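Local coordinates for TENA/THI-4 protein (Shewanella denitrificans OS217, PDB 3DDE), which is of unknown function, adopting an all-helical heme oxygenase-like fold whose family is tentatively linked to oxidoreductase activity, at residues Q12-M17 and Y144-P149; I118-W123 and M203-V208. All coordinates share one frame; numbering follows the deposited sequence.

Overall arrangement
Both contacts join pairs of helices in one all-helical bundle, and neither pair shares a helix with the other. Interaction 1 lies toward the outside, its centre about 13 Å from the centre of the chain, and is partly buried; a single tyrosine, Y146, reaches across to V14 and A15. Interaction 2 is nearer the middle and buried, with a tyrosine again spanning the gap, but here an amide sits over its ring and the second subunit lies close by. Their centres are about 17 Å apart, yet they touch: V14 CG2 lies 3.5 Å from the selenium (SE) of M203, so helix 7-24 packs directly on helix 193-223.

Interaction 1 (Q12-M17 and Y144-P149); sequences QKVATM and YGYIDP
Y146 meets A15 and V14 with the far end of its ring. On one flank Y146 CE1 lies 3.7 Å from A15 CA and 3.8 Å from the methyl CB of A15. On the other, Y146 CE2 is 3.9 Å from V14 CG1. The two residues thus receive the two sides of the ring's outer end, both approaching it obliquely, while the tyrosine and valine side chains cross at about a right angle. The phenol oxygen sits among the same atoms: Y146 OH stands 3.9 Å from V14 CG1 and also nears the backbone N of A15; the contacts across the segments are van der Waals. CG1 of V14 is the branch presented to the tyrosine because it stands anti to the backbone N (chi1 170°); CG2 sits beside that N and packs instead on M203 of helix 193-223. Here the first helix of the heme oxygenase-like bundle, 7-24, is joined to the start of helix 144-157, whose backbone stays well back: the nearest CA atoms, those of A15 and Y146, are 7.8 Å apart, and the ring bridges that distance. Further out, W18, one turn on from V14, stacks with the Y146 ring, and Y138 and W139 of helix 134-141 also touch V14. Within 12-17 the backbone is kept in helical form by ordinary bonds, and Q12 O takes two donors from T16, N and OG1, from opposite faces of its plane. I147, next to the tyrosine, packs on F168 of helix 166-189.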
loop_
_atom_site.group_PDB
_atom_site.type_symbol
_atom_site.label_atom_id
_atom_site.label_comp_id
_atom_site.label_asym_id
_atom_site.label_seq_id
_atom_site.Cartn_x
_atom_site.Cartn_y
_atom_site.Cartn_z
ATOM N N GLN A 12 3.522 32.608 11.957
ATOM C CA GLN A 12 2.428 33.334 12.605
ATOM C C GLN A 12 1.229 32.427 12.903
ATOM O O GLN A 12 0.631 32.551 13.974
ATOM C CB GLN A 12 2.000 34.564 11.785
ATOM N N LYS A 13 0.890 31.509 11.987
ATOM C CA LYS A 13 -0.247 30.604 12.214
ATOM C C LYS A 13 0.098 29.610 13.335
ATOM O O LYS A 13 -0.746 29.303 14.171
ATOM C CB LYS A 13 -0.644 29.836 10.940
ATOM C CG LYS A 13 -2.169 29.666 10.722
ATOM C CD LYS A 13 -2.970 29.284 11.970
ATOM C CE LYS A 13 -4.469 29.247 11.671
ATOM N NZ LYS A 13 -5.301 29.178 12.910
ATOM N N VAL A 14 1.331 29.116 13.346
ATOM C CA VAL A 14 1.779 28.191 14.386
ATOM C C VAL A 14 1.745 28.852 15.771
ATOM O O VAL A 14 1.264 28.246 16.733
ATOM C CB VAL A 14 3.176 27.626 14.059
ATOM C CG1 VAL A 14 3.747 26.854 15.241
ATOM C CG2 VAL A 14 3.084 26.720 12.827
ATOM N N ALA A 15 2.231 30.093 15.859
ATOM C CA ALA A 15 2.237 30.847 17.117
ATOM C C ALA A 15 0.815 31.077 17.661
ATOM O O ALA A 15 0.594 31.069 18.881
ATOM C CB ALA A 15 2.974 32.194 16.945
ATOM N N THR A 16 -0.134 31.296 16.755
ATOM C CA THR A 16 -1.533 31.481 17.131
ATOM C C THR A 16 -2.122 30.180 17.668
ATOM O O THR A 16 -2.874 30.190 18.637
ATOM C CB THR A 16 -2.372 31.987 15.937
ATOM O OG1 THR A 16 -1.997 33.335 15.632
ATOM C CG2 THR A 16 -3.848 31.972 16.264
HETATM N N MSE A 17 -1.776 29.062 17.041
HETATM C CA MSE A 17 -2.268 27.746 17.474
HETATM C C MSE A 17 -1.718 27.300 18.829
HETATM O O MSE A 17 -2.478 26.777 19.644
HETATM C CB MSE A 17 -1.977 26.682 16.418
HETATM C CG MSE A 17 -2.808 26.877 15.171
HETATM SE SE MSE A 17 -2.446 25.569 13.843
HETATM C CE MSE A 17 -3.058 23.998 14.722
ATOM N N TYR A 144 10.318 23.703 20.091
ATOM C CA TYR A 144 10.993 23.955 21.373
ATOM C C TYR A 144 10.804 25.402 21.868
ATOM O O TYR A 144 10.761 25.645 23.070
ATOM C CB TYR A 144 12.482 23.574 21.269
ATOM C CG TYR A 144 13.193 23.462 22.600
ATOM N N GLY A 145 10.653 26.348 20.945
ATOM C CA GLY A 145 10.447 27.751 21.302
ATOM C C GLY A 145 9.114 28.110 21.954
ATOM O O GLY A 145 8.976 29.197 22.495
ATOM N N TYR A 146 8.124 27.218 21.890
ATOM C CA TYR A 146 6.804 27.465 22.500
ATOM C C TYR A 146 6.570 26.618 23.756
ATOM O O TYR A 146 5.981 27.089 24.720
ATOM C CB TYR A 146 5.680 27.148 21.506
ATOM C CG TYR A 146 5.765 27.864 20.178
ATOM C CD1 TYR A 146 5.242 29.147 20.017
ATOM C CD2 TYR A 146 6.343 27.245 19.076
ATOM C CE1 TYR A 146 5.313 29.801 18.789
ATOM C CE2 TYR A 146 6.419 27.884 17.848
ATOM C CZ TYR A 146 5.903 29.159 17.706
ATOM O OH TYR A 146 5.984 29.778 16.476
ATOM N N ILE A 147 7.020 25.365 23.731
ATOM C CA ILE A 147 6.797 24.430 24.839
ATOM C C ILE A 147 7.902 24.404 25.909
ATOM O O ILE A 147 7.788 23.668 26.892
ATOM C CB ILE A 147 6.536 23.000 24.277
ATOM C CG1 ILE A 147 7.728 22.479 23.453
ATOM C CG2 ILE A 147 5.294 23.026 23.415
ATOM C CD1 ILE A 147 7.689 20.993 23.166
ATOM N N ASP A 148 8.938 25.229 25.735
ATOM C CA ASP A 148 10.076 25.281 26.664
ATOM C C ASP A 148 9.658 25.519 28.133
ATOM O O ASP A 148 10.195 24.868 29.035
ATOM C CB ASP A 148 11.080 26.349 26.206
ATOM C CG ASP A 148 12.422 26.265 26.934
ATOM O OD1 ASP A 148 12.980 25.153 27.066
ATOM O OD2 ASP A 148 12.938 27.326 27.332
ATOM N N PRO A 149 8.705 26.444 28.385
ATOM C CA PRO A 149 8.294 26.653 29.786
ATOM C C PRO A 149 7.624 25.422 30.414
ATOM O O PRO A 149 7.810 25.172 31.605
ATOM C CB PRO A 149 7.308 27.832 29.708
ATOM C CG PRO A 149 7.496 28.428 28.346
ATOM C CD PRO A 149 7.974 27.330 27.460
#

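Interaction 2 (I118-W123 and M203-V208); sequences IAYLYW and MENSLV
With CG anti to the backbone N on both residues (chi1 179° for Y120), the tyrosine ring and the N205 amide swing out from their helices and meet between them. N205 ND2 lies over one face of the Y120 ring, offset toward the rim, 3.3 Å from CE1, and the amide plane stands 78° from that of the ring. Further along, N205 CB comes within 3.6 Å of Y120 OH. The amide nitrogen also has a polar partner, bonding to T116 OG1 of the second subunit, which would tend to fix the rotation of the amide above the ring. Beside this pair, Y120 CE2 approaches the backbone N of S206 obliquely at 3.9 Å, and L121 CD2 touches S206 CB at 4.2 Å; the serine's OG is turned to V202 O, one turn back on its own helix, and also bonds W139 NE1. A valine in place of Y120 would probably leave N205 ND2 without the ring face it lies over and open a gap between the helices. The two segments run antiparallel, at 160°, with axes 10.4 Å apart at closest. In the heme oxygenase-like bundle, helix 112-126 and helix 193-223 are flanked by helix 134-141, whose Y136 touches both L121 and S206, while helix 55-65 packs against L121 and Y122, and the second subunit lies along W123 and N205.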
loop_
_atom_site.group_PDB
_atom_site.type_symbol
_atom_site.label_atom_id
_atom_site.label_comp_id
_atom_site.label_asym_id
_atom_site.label_seq_id
_atom_site.Cartn_x
_atom_site.Cartn_y
_atom_site.Cartn_z
ATOM N N ILE A 118 -1.680 9.041 14.074
ATOM C CA ILE A 118 -0.904 8.061 13.319
ATOM C C ILE A 118 -1.555 7.837 11.949
ATOM O O ILE A 118 -0.884 7.943 10.935
ATOM C CB ILE A 118 -0.750 6.712 14.123
ATOM C CG1 ILE A 118 0.126 6.912 15.372
ATOM C CG2 ILE A 118 -0.117 5.625 13.270
ATOM C CD1 ILE A 118 -0.008 5.804 16.449
ATOM N N ALA A 119 -2.864 7.563 11.927
ATOM C CA ALA A 119 -3.603 7.352 10.685
ATOM C C ALA A 119 -3.482 8.547 9.740
ATOM O O ALA A 119 -3.248 8.375 8.547
ATOM C CB ALA A 119 -5.088 7.081 10.972
ATOM N N TYR A 120 -3.660 9.750 10.281
ATOM C CA TYR A 120 -3.610 10.992 9.507
ATOM C C TYR A 120 -2.277 11.191 8.816
ATOM O O TYR A 120 -2.229 11.460 7.622
ATOM C CB TYR A 120 -3.953 12.211 10.378
ATOM C CG TYR A 120 -3.874 13.511 9.595
ATOM C CD1 TYR A 120 -4.816 13.802 8.622
ATOM C CD2 TYR A 120 -2.828 14.416 9.791
ATOM C CE1 TYR A 120 -4.748 14.964 7.876
ATOM C CE2 TYR A 120 -2.745 15.571 9.046
ATOM C CZ TYR A 120 -3.720 15.838 8.089
ATOM O OH TYR A 120 -3.676 16.984 7.350
ATOM N N LEU A 121 -1.205 11.024 9.564
ATOM C CA LEU A 121 0.160 11.169 9.059
ATOM C C LEU A 121 0.517 10.171 7.948
ATOM O O LEU A 121 1.164 10.562 6.970
ATOM C CB LEU A 121 1.176 11.094 10.222
ATOM C CG LEU A 121 1.163 12.214 11.266
ATOM C CD1 LEU A 121 2.213 11.969 12.323
ATOM C CD2 LEU A 121 1.370 13.572 10.645
ATOM N N TYR A 122 0.115 8.903 8.075
ATOM C CA TYR A 122 0.335 7.926 6.972
ATOM C C TYR A 122 -0.479 8.325 5.747
ATOM O O TYR A 122 0.005 8.269 4.623
ATOM C CB TYR A 122 -0.013 6.476 7.349
ATOM C CG TYR A 122 1.057 5.722 8.087
ATOM C CD1 TYR A 122 2.107 5.129 7.401
ATOM C CD2 TYR A 122 1.010 5.566 9.462
ATOM C CE1 TYR A 122 3.094 4.425 8.065
ATOM C CE2 TYR A 122 1.964 4.848 10.130
ATOM C CZ TYR A 122 3.015 4.276 9.434
ATOM O OH TYR A 122 3.987 3.563 10.092
ATOM N N TRP A 123 -1.713 8.740 5.969
ATOM C CA TRP A 123 -2.589 9.160 4.866
ATOM C C TRP A 123 -2.010 10.316 4.064
ATOM O O TRP A 123 -1.979 10.264 2.825
ATOM C CB TRP A 123 -3.964 9.537 5.421
ATOM C CG TRP A 123 -4.963 10.028 4.443
ATOM C CD1 TRP A 123 -5.455 11.281 4.350
ATOM C CD2 TRP A 123 -5.598 9.268 3.408
ATOM N NE1 TRP A 123 -6.392 11.350 3.339
ATOM C CE2 TRP A 123 -6.495 10.122 2.753
ATOM C CE3 TRP A 123 -5.521 7.930 3.000
ATOM C CZ2 TRP A 123 -7.273 9.702 1.680
ATOM C CZ3 TRP A 123 -6.315 7.507 1.945
ATOM C CH2 TRP A 123 -7.174 8.390 1.297
HETATM N N MSE A 203 0.024 21.143 8.340
HETATM C CA MSE A 203 0.622 21.768 9.506
HETATM C C MSE A 203 -0.452 21.959 10.573
HETATM O O MSE A 203 -0.269 21.617 11.743
HETATM C CB MSE A 203 1.184 23.142 9.099
HETATM C CG MSE A 203 1.907 23.932 10.186
HETATM SE SE MSE A 203 2.389 25.698 9.537
HETATM C CE MSE A 203 0.624 26.512 9.486
ATOM N N GLU A 204 -1.572 22.524 10.136
ATOM C CA GLU A 204 -2.689 22.842 11.007
ATOM C C GLU A 204 -3.339 21.608 11.597
ATOM O O GLU A 204 -3.523 21.527 12.805
ATOM C CB GLU A 204 -3.747 23.656 10.256
ATOM C CG GLU A 204 -3.370 25.115 9.995
ATOM C CD GLU A 204 -4.389 25.856 9.114
ATOM O OE1 GLU A 204 -5.267 25.195 8.536
ATOM O OE2 GLU A 204 -4.312 27.100 8.978
ATOM N N ASN A 205 -3.674 20.636 10.748
ATOM C CA ASN A 205 -4.409 19.483 11.234
ATOM C C ASN A 205 -3.538 18.581 12.059
ATOM O O ASN A 205 -3.982 18.069 13.069
ATOM C CB ASN A 205 -5.140 18.722 10.109
ATOM C CG ASN A 205 -6.273 17.840 10.645
ATOM O OD1 ASN A 205 -7.200 18.333 11.316
ATOM N ND2 ASN A 205 -6.215 16.540 10.351
ATOM N N SER A 206 -2.289 18.384 11.666
ATOM C CA SER A 206 -1.391 17.541 12.469
ATOM C C SER A 206 -1.227 18.118 13.890
ATOM O O SER A 206 -1.135 17.361 14.849
ATOM C CB SER A 206 -0.034 17.326 11.776
ATOM O OG SER A 206 0.609 18.559 11.497
ATOM N N LEU A 207 -1.213 19.444 14.023
ATOM C CA LEU A 207 -1.075 20.102 15.324
ATOM C C LEU A 207 -2.393 20.034 16.102
ATOM O O LEU A 207 -2.387 19.793 17.298
ATOM C CB LEU A 207 -0.577 21.545 15.140
ATOM C CG LEU A 207 -0.271 22.390 16.387
ATOM C CD1 LEU A 207 0.552 21.643 17.402
ATOM C CD2 LEU A 207 0.414 23.691 15.996
ATOM N N VAL A 208 -3.519 20.237 15.418
ATOM C CA VAL A 208 -4.845 20.053 16.036
ATOM C C VAL A 208 -4.971 18.621 16.600
ATOM O O VAL A 208 -5.411 18.401 17.737
ATOM C CB VAL A 208 -5.985 20.320 15.006
ATOM C CG1 VAL A 208 -7.347 19.806 15.527
ATOM C CG2 VAL A 208 -6.048 21.820 14.650
#